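Long-range contacts in protein toll (Drosophila melanogaster, PDB 4LXR), which binds the cleaved, active form of the cytokine Spaetzle through its leucine-rich-repeat ectodomain and so starts Toll signalling in embryonic patterning and antifungal immunity: residues N480-L485 with T503-R508; D530-P535 with K562-R567; W544-V549 with T579-I584. One frame throughout, in Å; residues are numbered along the deposited sequence.

How the contacts relate
Contact 1 closes before contact 2 opens, while contacts 2 and 3 interleave along the chain. Contact 1 stacks two consecutive repeats. Contact 2 joins the loop after strand 527-530 to the outermost parallel strand, 561-564. Contact 3 lies within the first LRRCT cap and is the buried one. Contacts 1 and 2 are partly buried, with centres about 11 Å apart, and both touch the same two sugars. Their chemistry is mainly polar, with an apolar patch on the core side of each: asparagines and backbone bonds in contact 1, charged pairs and a water in contact 2. Contact 3 is apolar, without hydrogen bonds across it. Leu-563 and Thr-565 of contact 2 pack on its helix, 543-549.

Contact 1 of 3, residues N480-L485 with T503-R508; sequences NNISSL and THNKIR. With NAG (2-acetamido-2-deoxy-beta-D-glucopyranose), chain M; NAG (2-acetamido-2-deoxy-beta-D-glucopyranose), chain F; NAG (2-acetamido-2-deoxy-beta-D-glucopyranose), chain B.
Asn-505 reaches across to Ile-482 with its side-chain amide. Asn-505 CB lies 3.7 Å from Ile-482 O. Its CG comes close to the backbone of Asn-480. Asn-505 OD1 accepts the N-H of Ile-482 at 3.0 Å, in the carbonyl plane and on a lone pair. It is also pressed against Asn-480 CB and Ile-482 CG1. ND2 donates to Thr-503 O, from above that carbonyl plane, and to Leu-477 O. Bonds at both ends fix the amide's rotation. This is the asparagine ladder of leucine-rich repeats. Asn-480 holds the matching place one repeat earlier, and Asn-534 continues the ladder beyond Asn-505.

In the backbone, Lys-506 N donates to Ile-482 O at 2.8 Å, and Arg-508 N to Ser-483 O at 3.0 Å. On the core side, chi1 of -63° and an extended chi2 of 168° carry Ile-507 CD1 to 3.8 Å from Leu-485 CD1. Outside, the Lys-506 side chain passes obliquely over that of Asn-481, whose ND2 carries an N-linked sugar. His-504 NE2 donates to O7 of the chain B NAG at 3.2 Å.

Residues 503-508, in LRR 15, run from strand 499-501 to strand 509-510, which pairs in parallel with strand 484-485 of LRR 14.

Contact 2 of 3, residues D530-P535 with K562-R567; sequences DLNDNP and KLRTDR. With NAG (2-acetamido-2-deoxy-beta-D-glucopyranose), chain F; NAG (2-acetamido-2-deoxy-beta-D-glucopyranose), chain B.
Asp-530 sets OD2 over one face of the Arg-564 guanidinium, 3.2 Å from its NE, the two planes 57° apart. No N-H of Arg-564 points at this oxygen, so the salt bridge rests on charge alone. At the guanidinium edge, O6 of the chain B NAG accepts from Arg-564 NH2 at 2.7 Å. Asn-532 ND2 shares this edge without bonding to it. The Arg-567 guanidinium has O7 of the chain B NAG at its edge, bonded only weakly. Asp-533 OD2 approaches obliquely, 3.1 Å from Arg-567 NH2, again by charge alone.

The amide of Asn-532 is gripped at both ends. Asn-532 OD1 accepts the N-H of Arg-567 at 2.8 Å from above the carbonyl plane. Asn-532 ND2 donates to Asp-566 OD1 at 3.0 Å and also to a water.

Asp-530 and Arg-564 form a parallel bridge where strand 561-564 joins the parallel repeat strands. Leu-531 N donates to Arg-564 O, and Asp-533 N to Arg-567 O. Asp-530 also makes an Asx turn, its OD1 accepting the N-H of Asn-532. Its chi1 of -165° swings the carboxylate away from the backbone N, alongside Arg-564.

N2 of the chain F NAG donates to Asp-530 OD2 at 2.8 Å. So does the water, which accepts from Arg-564 NH2. On the side of the strand away from Asp-530 and Arg-564, Leu-531 CD1 faces Leu-563 CD1 at 4.2 Å.

Contact 3 of 3, residues W544-V549 with T579-I584; sequences WFIQLV and TPVRQI
Val-581 pushes its CG1 methyl among three side chains of helix 543-549. This is the tight part of the contact. Val-581 CG1 lies 3.6 Å from Ile-546 CD1 and 3.6 Å from Val-549 CG1. It also comes within 3.8 Å of Phe-545 CE2, and the ring is met obliquely. CG2 of Val-581 touches Ile-546 CD1 as well, at 3.7 Å. The side chain of Val-581 crosses those of Phe-545 and Val-549 at about a right angle.

Ile-546 CG1 lies anti to the carbonyl carbon (chi1 -66°), and the chain then bends at chi2 (-56°). Its CD1 therefore meets Val-581 and also Ile-584, where the two CD1 methyls are 3.7 Å apart. The Phe-545 ring is held from within the helix too. Val-549 CG2 sits over one face, 3.6 Å above the plane and offset toward the rim. Leu-536 touches both Phe-545 and Val-581, joining the strand 536-537 to this cluster.

The looser side is at Arg-582. Val-549 CG1 touches its CA at 3.8 Å and its CB at 4.1 Å. Beyond CB the arginine leads away from the helix, and the residue is exposed.

Both segments belong to the first LRRCT cap, which closes the first repeat array. No hydrogen bond crosses between them. The helix and the loop are thus held to each other by the fit of branched aliphatic side chains and one ring, an interface whose cohesion is essentially hydrophobic.

Contact 1 of 3, residues N480-L485 with T503-R508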
loop_
_atom_site.group_PDB
_atom_site.type_symbol
_atom_site.label_atom_id
_atom_site.label_comp_id
_atom_site.label_asym_id
_atom_site.label_seq_id
_atom_site.Cartn_x
_atom_site.Cartn_y
_atom_site.Cartn_z
ATOM N N ASN A 480 -18.490 -2.084 2.153
ATOM C CA ASN A 480 -19.762 -2.196 1.454
ATOM C C ASN A 480 -20.922 -2.358 2.441
ATOM O O ASN A 480 -20.815 -1.921 3.588
ATOM C CB ASN A 480 -19.709 -3.301 0.401
ATOM C CG ASN A 480 -19.021 -2.842 -0.872
ATOM O OD1 ASN A 480 -19.664 -2.303 -1.753
ATOM N ND2 ASN A 480 -17.709 -3.043 -0.962
ATOM N N ASN A 481 -22.022 -2.965 2.008
ATOM C CA ASN A 481 -23.229 -2.969 2.830
ATOM C C ASN A 481 -23.806 -4.364 3.071
ATOM O O ASN A 481 -25.010 -4.510 3.306
ATOM C CB ASN A 481 -24.297 -2.051 2.217
ATOM C CG ASN A 481 -24.703 -0.915 3.148
ATOM O OD1 ASN A 481 -25.495 -1.113 4.072
ATOM N ND2 ASN A 481 -24.154 0.280 2.909
ATOM N N ILE A 482 -22.951 -5.382 3.002
ATOM C CA ILE A 482 -23.373 -6.748 3.289
ATOM C C ILE A 482 -23.844 -6.796 4.745
ATOM O O ILE A 482 -23.171 -6.276 5.628
ATOM C CB ILE A 482 -22.217 -7.721 3.041
ATOM C CG1 ILE A 482 -21.729 -7.582 1.588
ATOM C CG2 ILE A 482 -22.621 -9.164 3.387
ATOM C CD1 ILE A 482 -20.420 -8.302 1.301
ATOM N N SER A 483 -25.012 -7.373 4.999
ATOM C CA SER A 483 -25.556 -7.334 6.358
ATOM C C SER A 483 -25.576 -8.689 7.080
ATOM O O SER A 483 -25.801 -8.748 8.286
ATOM C CB SER A 483 -26.948 -6.688 6.369
ATOM O OG SER A 483 -27.837 -7.439 5.567
ATOM N N SER A 484 -25.337 -9.775 6.355
ATOM C CA SER A 484 -25.317 -11.094 6.977
ATOM C C SER A 484 -24.649 -12.133 6.083
ATOM O O SER A 484 -24.592 -11.963 4.862
ATOM C CB SER A 484 -26.735 -11.550 7.337
ATOM O OG SER A 484 -27.483 -11.812 6.166
ATOM N N LEU A 485 -24.133 -13.198 6.696
ATOM C CA LEU A 485 -23.480 -14.262 5.942
ATOM C C LEU A 485 -24.056 -15.633 6.277
ATOM O O LEU A 485 -24.428 -15.895 7.421
ATOM C CB LEU A 485 -21.960 -14.251 6.177
ATOM C CG LEU A 485 -21.170 -13.025 5.695
ATOM C CD1 LEU A 485 -19.753 -13.084 6.242
ATOM C CD2 LEU A 485 -21.140 -12.931 4.172
ATOM N N THR A 503 -14.243 -6.789 5.406
ATOM C CA THR A 503 -14.158 -5.903 6.560
ATOM C C THR A 503 -14.998 -4.655 6.373
ATOM O O THR A 503 -15.255 -4.235 5.247
ATOM C CB THR A 503 -12.724 -5.459 6.839
ATOM O OG1 THR A 503 -12.209 -4.760 5.701
ATOM C CG2 THR A 503 -11.845 -6.656 7.135
ATOM N N HIS A 504 -15.428 -4.082 7.493
ATOM C CA HIS A 504 -16.155 -2.817 7.505
ATOM C C HIS A 504 -17.436 -2.843 6.686
ATOM O O HIS A 504 -17.818 -1.840 6.089
ATOM C CB HIS A 504 -15.253 -1.663 7.061
ATOM C CG HIS A 504 -14.139 -1.374 8.018
ATOM N ND1 HIS A 504 -14.239 -0.422 9.008
ATOM C CD2 HIS A 504 -12.911 -1.929 8.150
ATOM C CE1 HIS A 504 -13.116 -0.394 9.704
ATOM N NE2 HIS A 504 -12.296 -1.302 9.207
ATOM N N ASN A 505 -18.093 -3.995 6.661
ATOM C CA ASN A 505 -19.434 -4.074 6.114
ATOM C C ASN A 505 -20.474 -3.852 7.215
ATOM O O ASN A 505 -20.173 -3.215 8.231
ATOM C CB ASN A 505 -19.634 -5.394 5.360
ATOM C CG ASN A 505 -19.162 -5.306 3.908
ATOM O OD1 ASN A 505 -19.971 -5.230 2.984
ATOM N ND2 ASN A 505 -17.849 -5.275 3.712
ATOM N N LYS A 506 -21.685 -4.362 7.015
ATOM C CA LYS A 506 -22.759 -4.197 7.991
ATOM C C LYS A 506 -23.178 -5.560 8.549
ATOM O O LYS A 506 -24.339 -5.770 8.898
ATOM C CB LYS A 506 -23.959 -3.504 7.345
ATOM C CG LYS A 506 -23.655 -2.110 6.756
ATOM C CD LYS A 506 -23.411 -1.087 7.858
ATOM C CE LYS A 506 -23.495 0.348 7.343
ATOM N NZ LYS A 506 -22.151 0.934 7.023
ATOM N N ILE A 507 -22.215 -6.475 8.618
ATOM C CA ILE A 507 -22.465 -7.874 8.966
ATOM C C ILE A 507 -22.851 -8.029 10.433
ATOM O O ILE A 507 -21.996 -8.003 11.307
ATOM C CB ILE A 507 -21.227 -8.746 8.632
ATOM C CG1 ILE A 507 -20.961 -8.709 7.115
ATOM C CG2 ILE A 507 -21.416 -10.179 9.115
ATOM C CD1 ILE A 507 -19.608 -9.279 6.694
ATOM N N ARG A 508 -24.144 -8.188 10.689
ATOM C CA ARG A 508 -24.644 -8.308 12.058
ATOM C C ARG A 508 -24.861 -9.759 12.479
ATOM O O ARG A 508 -24.622 -10.119 13.632
ATOM C CB ARG A 508 -25.904 -7.456 12.251
ATOM C CG ARG A 508 -25.573 -5.972 12.241
ATOM C CD ARG A 508 -26.759 -5.070 12.521
ATOM N NE ARG A 508 -26.322 -3.680 12.621
ATOM C CZ ARG A 508 -26.117 -2.882 11.579
ATOM N NH1 ARG A 508 -26.314 -3.328 10.344
ATOM N NH2 ARG A 508 -25.716 -1.634 11.773
HETATM C C1 NAG M . -25.159 1.313 2.772
HETATM C C2 NAG M . -25.054 2.795 3.193
HETATM C C3 NAG M . -25.720 3.730 2.168
HETATM C C4 NAG M . -27.098 3.232 1.732
HETATM C C5 NAG M . -27.109 1.720 1.520
HETATM C C6 NAG M . -27.727 1.304 0.207
HETATM C C7 NAG M . -24.892 3.564 5.520
HETATM C C8 NAG M . -25.601 3.708 6.835
HETATM N N2 NAG M . -25.599 3.013 4.528
HETATM O O3 NAG M . -24.871 3.930 1.041
HETATM O O4 NAG M . -28.088 3.600 2.686
HETATM O O5 NAG M . -25.766 1.231 1.513
HETATM O O6 NAG M . -28.019 -0.086 0.196
HETATM O O7 NAG M . -23.730 3.932 5.364
HETATM C C1 NAG F . -9.055 -5.816 4.342
HETATM C C2 NAG F . -7.601 -6.185 4.678
HETATM C C3 NAG F . -7.183 -5.582 6.026
HETATM C C4 NAG F . -7.561 -4.108 6.124
HETATM C C5 NAG F . -9.020 -3.928 5.727
HETATM C C6 NAG F . -9.479 -2.488 5.746
HETATM C C7 NAG F . -6.510 -8.280 3.985
HETATM C C8 NAG F . -5.605 -7.433 3.144
HETATM N N2 NAG F . -7.434 -7.626 4.697
HETATM O O3 NAG F . -5.778 -5.741 6.180
HETATM O O4 NAG F . -7.468 -3.652 7.472
HETATM O O5 NAG F . -9.213 -4.418 4.398
HETATM O O6 NAG F . -8.785 -1.717 4.775
HETATM O O7 NAG F . -6.406 -9.501 4.028
HETATM C C1 NAG B . -6.181 -3.256 7.966
HETATM C C2 NAG B . -6.434 -2.344 9.160
HETATM C C3 NAG B . -5.114 -1.921 9.797
HETATM C C4 NAG B . -4.242 -3.132 10.117
HETATM C C5 NAG B . -4.118 -4.051 8.903
HETATM C C6 NAG B . -3.434 -5.360 9.223
HETATM C C7 NAG B . -8.525 -1.054 8.951
HETATM C C8 NAG B . -9.131 0.247 8.518
HETATM N N2 NAG B . -7.205 -1.167 8.775
HETATM O O3 NAG B . -5.381 -1.169 10.976
HETATM O O4 NAG B . -2.937 -2.677 10.458
HETATM O O5 NAG B . -5.416 -4.381 8.388
HETATM O O6 NAG B . -3.770 -6.372 8.283
HETATM O O7 NAG B . -9.206 -1.964 9.421
#

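Contact 2 of 3, residues D530-P535 with K562-R567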
loop_
_atom_site.group_PDB
_atom_site.type_symbol
_atom_site.label_atom_id
_atom_site.label_comp_id
_atom_site.label_asym_id
_atom_site.label_seq_id
_atom_site.Cartn_x
_atom_site.Cartn_y
_atom_site.Cartn_z
ATOM N N ASP A 530 -11.520 -12.188 5.123
ATOM C CA ASP A 530 -11.315 -11.278 6.242
ATOM C C ASP A 530 -12.646 -10.707 6.730
ATOM O O ASP A 530 -13.285 -9.935 6.027
ATOM C CB ASP A 530 -10.370 -10.147 5.829
ATOM C CG ASP A 530 -9.830 -9.384 7.018
ATOM O OD1 ASP A 530 -10.473 -9.421 8.089
ATOM O OD2 ASP A 530 -8.769 -8.742 6.885
ATOM N N LEU A 531 -13.044 -11.077 7.946
ATOM C CA LEU A 531 -14.333 -10.669 8.504
ATOM C C LEU A 531 -14.212 -9.614 9.601
ATOM O O LEU A 531 -15.192 -9.316 10.286
ATOM C CB LEU A 531 -15.077 -11.884 9.056
ATOM C CG LEU A 531 -15.468 -12.957 8.041
ATOM C CD1 LEU A 531 -16.171 -14.136 8.737
ATOM C CD2 LEU A 531 -16.344 -12.341 6.941
ATOM N N ASN A 532 -13.017 -9.057 9.765
ATOM C CA ASN A 532 -12.754 -8.074 10.816
ATOM C C ASN A 532 -13.615 -6.817 10.717
ATOM O O ASN A 532 -14.088 -6.466 9.634
ATOM C CB ASN A 532 -11.275 -7.679 10.812
ATOM C CG ASN A 532 -10.383 -8.749 11.422
ATOM O OD1 ASN A 532 -10.863 -9.636 12.130
ATOM N ND2 ASN A 532 -9.079 -8.663 11.161
ATOM N N ASP A 533 -13.811 -6.144 11.850
ATOM C CA ASP A 533 -14.481 -4.840 11.876
ATOM C C ASP A 533 -15.897 -4.861 11.313
ATOM O O ASP A 533 -16.275 -3.997 10.521
ATOM C CB ASP A 533 -13.656 -3.785 11.130
ATOM C CG ASP A 533 -12.292 -3.579 11.738
ATOM O OD1 ASP A 533 -12.207 -2.938 12.808
ATOM O OD2 ASP A 533 -11.303 -4.052 11.143
ATOM N N ASN A 534 -16.670 -5.855 11.715
ATOM C CA ASN A 534 -18.084 -5.884 11.404
ATOM C C ASN A 534 -18.915 -5.784 12.684
ATOM O O ASN A 534 -18.469 -6.223 13.748
ATOM C CB ASN A 534 -18.413 -7.140 10.607
ATOM C CG ASN A 534 -18.181 -6.949 9.121
ATOM O OD1 ASN A 534 -18.925 -6.216 8.465
ATOM N ND2 ASN A 534 -17.155 -7.604 8.582
ATOM N N PRO A 535 -20.114 -5.183 12.596
ATOM C CA PRO A 535 -20.948 -4.956 13.791
ATOM C C PRO A 535 -21.736 -6.197 14.265
ATOM O O PRO A 535 -22.960 -6.164 14.372
ATOM C CB PRO A 535 -21.902 -3.842 13.333
ATOM C CG PRO A 535 -22.051 -4.069 11.856
ATOM C CD PRO A 535 -20.691 -4.562 11.388
ATOM N N LYS A 562 -10.595 -20.219 5.201
ATOM C CA LYS A 562 -9.919 -19.793 6.416
ATOM C C LYS A 562 -10.340 -18.359 6.730
ATOM O O LYS A 562 -10.018 -17.420 5.984
ATOM C CB LYS A 562 -8.401 -19.881 6.240
ATOM C CG LYS A 562 -7.603 -19.203 7.344
ATOM C CD LYS A 562 -6.128 -19.574 7.253
ATOM C CE LYS A 562 -5.302 -18.824 8.282
ATOM N NZ LYS A 562 -5.856 -18.978 9.653
ATOM N N LEU A 563 -11.074 -18.196 7.828
ATOM C CA LEU A 563 -11.635 -16.902 8.195
ATOM C C LEU A 563 -10.702 -16.153 9.128
ATOM O O LEU A 563 -10.158 -16.732 10.069
ATOM C CB LEU A 563 -12.990 -17.084 8.877
ATOM C CG LEU A 563 -13.945 -18.039 8.170
ATOM C CD1 LEU A 563 -15.195 -18.243 9.005
ATOM C CD2 LEU A 563 -14.289 -17.495 6.800
ATOM N N ARG A 564 -10.518 -14.864 8.858
ATOM C CA ARG A 564 -9.757 -13.994 9.743
ATOM C C ARG A 564 -10.730 -13.221 10.612
ATOM O O ARG A 564 -11.533 -12.420 10.115
ATOM C CB ARG A 564 -8.878 -13.036 8.944
ATOM C CG ARG A 564 -8.210 -11.966 9.783
ATOM C CD ARG A 564 -7.012 -11.386 9.053
ATOM N NE ARG A 564 -6.898 -9.945 9.247
ATOM C CZ ARG A 564 -5.805 -9.239 8.977
ATOM N NH1 ARG A 564 -4.718 -9.846 8.512
ATOM N NH2 ARG A 564 -5.795 -7.928 9.180
ATOM N N THR A 565 -10.663 -13.479 11.910
ATOM C CA THR A 565 -11.636 -12.957 12.856
ATOM C C THR A 565 -10.983 -12.331 14.079
ATOM O O THR A 565 -11.670 -11.964 15.028
ATOM C CB THR A 565 -12.562 -14.075 13.344
ATOM O OG1 THR A 565 -11.767 -15.157 13.838
ATOM C CG2 THR A 565 -13.420 -14.583 12.201
ATOM N N ASP A 566 -9.660 -12.197 14.043
ATOM C CA ASP A 566 -8.888 -11.721 15.191
ATOM C C ASP A 566 -9.326 -10.334 15.654
ATOM O O ASP A 566 -9.148 -9.979 16.811
ATOM C CB ASP A 566 -7.387 -11.739 14.883
ATOM C CG ASP A 566 -6.957 -10.586 13.982
ATOM O OD1 ASP A 566 -7.375 -10.550 12.803
ATOM O OD2 ASP A 566 -6.190 -9.719 14.453
ATOM N N ARG A 567 -9.901 -9.554 14.744
ATOM C CA ARG A 567 -10.449 -8.250 15.103
ATOM C C ARG A 567 -11.931 -8.148 14.745
ATOM O O ARG A 567 -12.435 -7.071 14.415
ATOM C CB ARG A 567 -9.620 -7.116 14.492
ATOM C CG ARG A 567 -8.324 -6.863 15.262
ATOM C CD ARG A 567 -7.296 -6.073 14.471
ATOM N NE ARG A 567 -7.816 -4.783 14.037
ATOM C CZ ARG A 567 -8.081 -4.473 12.771
ATOM N NH1 ARG A 567 -7.860 -5.360 11.809
ATOM N NH2 ARG A 567 -8.560 -3.275 12.465
HETATM C C1 NAG F . -9.055 -5.816 4.342
HETATM C C2 NAG F . -7.601 -6.185 4.678
HETATM C C3 NAG F . -7.183 -5.582 6.026
HETATM C C4 NAG F . -7.561 -4.108 6.124
HETATM C C5 NAG F . -9.020 -3.928 5.727
HETATM C C6 NAG F . -9.479 -2.488 5.746
HETATM C C7 NAG F . -6.510 -8.280 3.985
HETATM C C8 NAG F . -5.605 -7.433 3.144
HETATM N N2 NAG F . -7.434 -7.626 4.697
HETATM O O3 NAG F . -5.778 -5.741 6.180
HETATM O O4 NAG F . -7.468 -3.652 7.472
HETATM O O5 NAG F . -9.213 -4.418 4.398
HETATM O O6 NAG F . -8.785 -1.717 4.775
HETATM O O7 NAG F . -6.406 -9.501 4.028
HETATM C C1 NAG B . -6.181 -3.256 7.966
HETATM C C2 NAG B . -6.434 -2.344 9.160
HETATM C C3 NAG B . -5.114 -1.921 9.797
HETATM C C4 NAG B . -4.242 -3.132 10.117
HETATM C C5 NAG B . -4.118 -4.051 8.903
HETATM C C6 NAG B . -3.434 -5.360 9.223
HETATM C C7 NAG B . -8.525 -1.054 8.951
HETATM C C8 NAG B . -9.131 0.247 8.518
HETATM N N2 NAG B . -7.205 -1.167 8.775
HETATM O O3 NAG B . -5.381 -1.169 10.976
HETATM O O4 NAG B . -2.937 -2.677 10.458
HETATM O O5 NAG B . -5.416 -4.381 8.388
HETATM O O6 NAG B . -3.770 -6.372 8.283
HETATM O O7 NAG B . -9.206 -1.964 9.421
HETATM O O HOH W 1 -8.571 -6.941 8.996
#

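Contact 3 of 3, residues W544-V549 with T579-I584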
loop_
_atom_site.group_PDB
_atom_site.type_symbol
_atom_site.label_atom_id
_atom_site.label_comp_id
_atom_site.label_asym_id
_atom_site.label_seq_id
_atom_site.Cartn_x
_atom_site.Cartn_y
_atom_site.Cartn_z
ATOM N N TRP A 544 -22.831 -21.587 16.012
ATOM C CA TRP A 544 -21.963 -22.511 15.290
ATOM C C TRP A 544 -20.791 -21.813 14.628
ATOM O O TRP A 544 -19.721 -22.402 14.496
ATOM C CB TRP A 544 -22.767 -23.389 14.327
ATOM C CG TRP A 544 -23.646 -24.326 15.098
ATOM C CD1 TRP A 544 -25.009 -24.289 15.199
ATOM C CD2 TRP A 544 -23.209 -25.405 15.940
ATOM N NE1 TRP A 544 -25.447 -25.297 16.034
ATOM C CE2 TRP A 544 -24.364 -25.995 16.501
ATOM C CE3 TRP A 544 -21.955 -25.940 16.259
ATOM C CZ2 TRP A 544 -24.301 -27.097 17.368
ATOM C CZ3 TRP A 544 -21.893 -27.038 17.120
ATOM C CH2 TRP A 544 -23.061 -27.601 17.664
ATOM N N PHE A 545 -20.990 -20.553 14.244
ATOM C CA PHE A 545 -19.890 -19.705 13.815
ATOM C C PHE A 545 -18.851 -19.567 14.923
ATOM O O PHE A 545 -17.656 -19.745 14.691
ATOM C CB PHE A 545 -20.383 -18.310 13.410
ATOM C CG PHE A 545 -19.271 -17.320 13.202
ATOM C CD1 PHE A 545 -18.430 -17.420 12.094
ATOM C CD2 PHE A 545 -19.053 -16.291 14.112
ATOM C CE1 PHE A 545 -17.397 -16.502 11.891
ATOM C CE2 PHE A 545 -18.021 -15.367 13.913
ATOM C CZ PHE A 545 -17.192 -15.478 12.800
ATOM N N ILE A 546 -19.306 -19.234 16.123
ATOM C CA ILE A 546 -18.402 -19.148 17.264
ATOM C C ILE A 546 -17.675 -20.475 17.509
ATOM O O ILE A 546 -16.464 -20.490 17.742
ATOM C CB ILE A 546 -19.134 -18.696 18.540
ATOM C CG1 ILE A 546 -19.633 -17.265 18.364
ATOM C CG2 ILE A 546 -18.210 -18.775 19.740
ATOM C CD1 ILE A 546 -18.540 -16.301 18.014
ATOM N N GLN A 547 -18.401 -21.588 17.433
ATOM C CA GLN A 547 -17.768 -22.899 17.596
ATOM C C GLN A 547 -16.764 -23.158 16.465
ATOM O O GLN A 547 -15.712 -23.753 16.690
ATOM C CB GLN A 547 -18.808 -24.030 17.665
ATOM C CG GLN A 547 -19.854 -23.915 18.778
ATOM C CD GLN A 547 -19.297 -24.180 20.166
ATOM O OE1 GLN A 547 -18.332 -23.545 20.592
ATOM N NE2 GLN A 547 -19.914 -25.121 20.886
ATOM N N LEU A 548 -17.097 -22.707 15.255
ATOM C CA LEU A 548 -16.203 -22.816 14.100
ATOM C C LEU A 548 -14.923 -22.036 14.352
ATOM O O LEU A 548 -13.822 -22.538 14.129
ATOM C CB LEU A 548 -16.894 -22.301 12.827
ATOM C CG LEU A 548 -16.226 -22.387 11.445
ATOM C CD1 LEU A 548 -15.281 -21.223 11.164
ATOM C CD2 LEU A 548 -15.489 -23.699 11.298
ATOM N N VAL A 549 -15.083 -20.802 14.819
ATOM C CA VAL A 549 -13.955 -19.919 15.086
ATOM C C VAL A 549 -12.988 -20.520 16.106
ATOM O O VAL A 549 -11.774 -20.338 16.007
ATOM C CB VAL A 549 -14.441 -18.510 15.523
ATOM C CG1 VAL A 549 -13.410 -17.814 16.397
ATOM C CG2 VAL A 549 -14.783 -17.665 14.292
ATOM N N THR A 579 -15.896 -7.637 23.113
ATOM C CA THR A 579 -15.084 -8.842 23.262
ATOM C C THR A 579 -14.933 -9.604 21.950
ATOM O O THR A 579 -15.923 -9.936 21.302
ATOM C CB THR A 579 -15.648 -9.781 24.355
ATOM O OG1 THR A 579 -16.571 -10.713 23.776
ATOM C CG2 THR A 579 -16.341 -8.970 25.448
ATOM N N PRO A 580 -13.681 -9.876 21.557
ATOM C CA PRO A 580 -13.366 -10.568 20.305
ATOM C C PRO A 580 -13.994 -11.954 20.218
ATOM O O PRO A 580 -13.960 -12.736 21.172
ATOM C CB PRO A 580 -11.838 -10.668 20.335
ATOM C CG PRO A 580 -11.413 -9.525 21.194
ATOM C CD PRO A 580 -12.464 -9.429 22.257
ATOM N N VAL A 581 -14.548 -12.237 19.045
ATOM C CA VAL A 581 -15.303 -13.456 18.762
ATOM C C VAL A 581 -14.677 -14.769 19.262
ATOM O O VAL A 581 -15.392 -15.672 19.700
ATOM C CB VAL A 581 -15.647 -13.521 17.252
ATOM C CG1 VAL A 581 -15.464 -14.916 16.687
ATOM C CG2 VAL A 581 -17.054 -13.008 17.018
ATOM N N ARG A 582 -13.351 -14.864 19.216
ATOM C CA ARG A 582 -12.655 -16.067 19.671
ATOM C C ARG A 582 -12.805 -16.267 21.184
ATOM O O ARG A 582 -12.905 -17.401 21.663
ATOM C CB ARG A 582 -11.172 -16.020 19.274
ATOM C CG ARG A 582 -10.460 -17.366 19.353
ATOM C CD ARG A 582 -9.022 -17.306 18.830
ATOM N NE ARG A 582 -8.146 -16.476 19.658
ATOM C CZ ARG A 582 -6.815 -16.493 19.598
ATOM N NH1 ARG A 582 -6.188 -17.304 18.753
ATOM N NH2 ARG A 582 -6.104 -15.699 20.390
ATOM N N GLN A 583 -12.840 -15.159 21.922
ATOM C CA GLN A 583 -12.897 -15.191 23.382
ATOM C C GLN A 583 -14.285 -15.510 23.931
ATOM O O GLN A 583 -14.459 -15.676 25.135
ATOM C CB GLN A 583 -12.439 -13.852 23.960
ATOM C CG GLN A 583 -10.991 -13.499 23.679
ATOM C CD GLN A 583 -10.585 -12.190 24.334
ATOM O OE1 GLN A 583 -9.510 -11.649 24.064
ATOM N NE2 GLN A 583 -11.449 -11.672 25.202
ATOM N N ILE A 584 -15.277 -15.582 23.053
ATOM C CA ILE A 584 -16.647 -15.803 23.498
ATOM C C ILE A 584 -16.864 -17.229 23.981
ATOM O O ILE A 584 -16.439 -18.188 23.333
ATOM C CB ILE A 584 -17.650 -15.501 22.382
ATOM C CG1 ILE A 584 -17.500 -14.061 21.921
ATOM C CG2 ILE A 584 -19.075 -15.740 22.848
ATOM C CD1 ILE A 584 -18.348 -13.760 20.728
#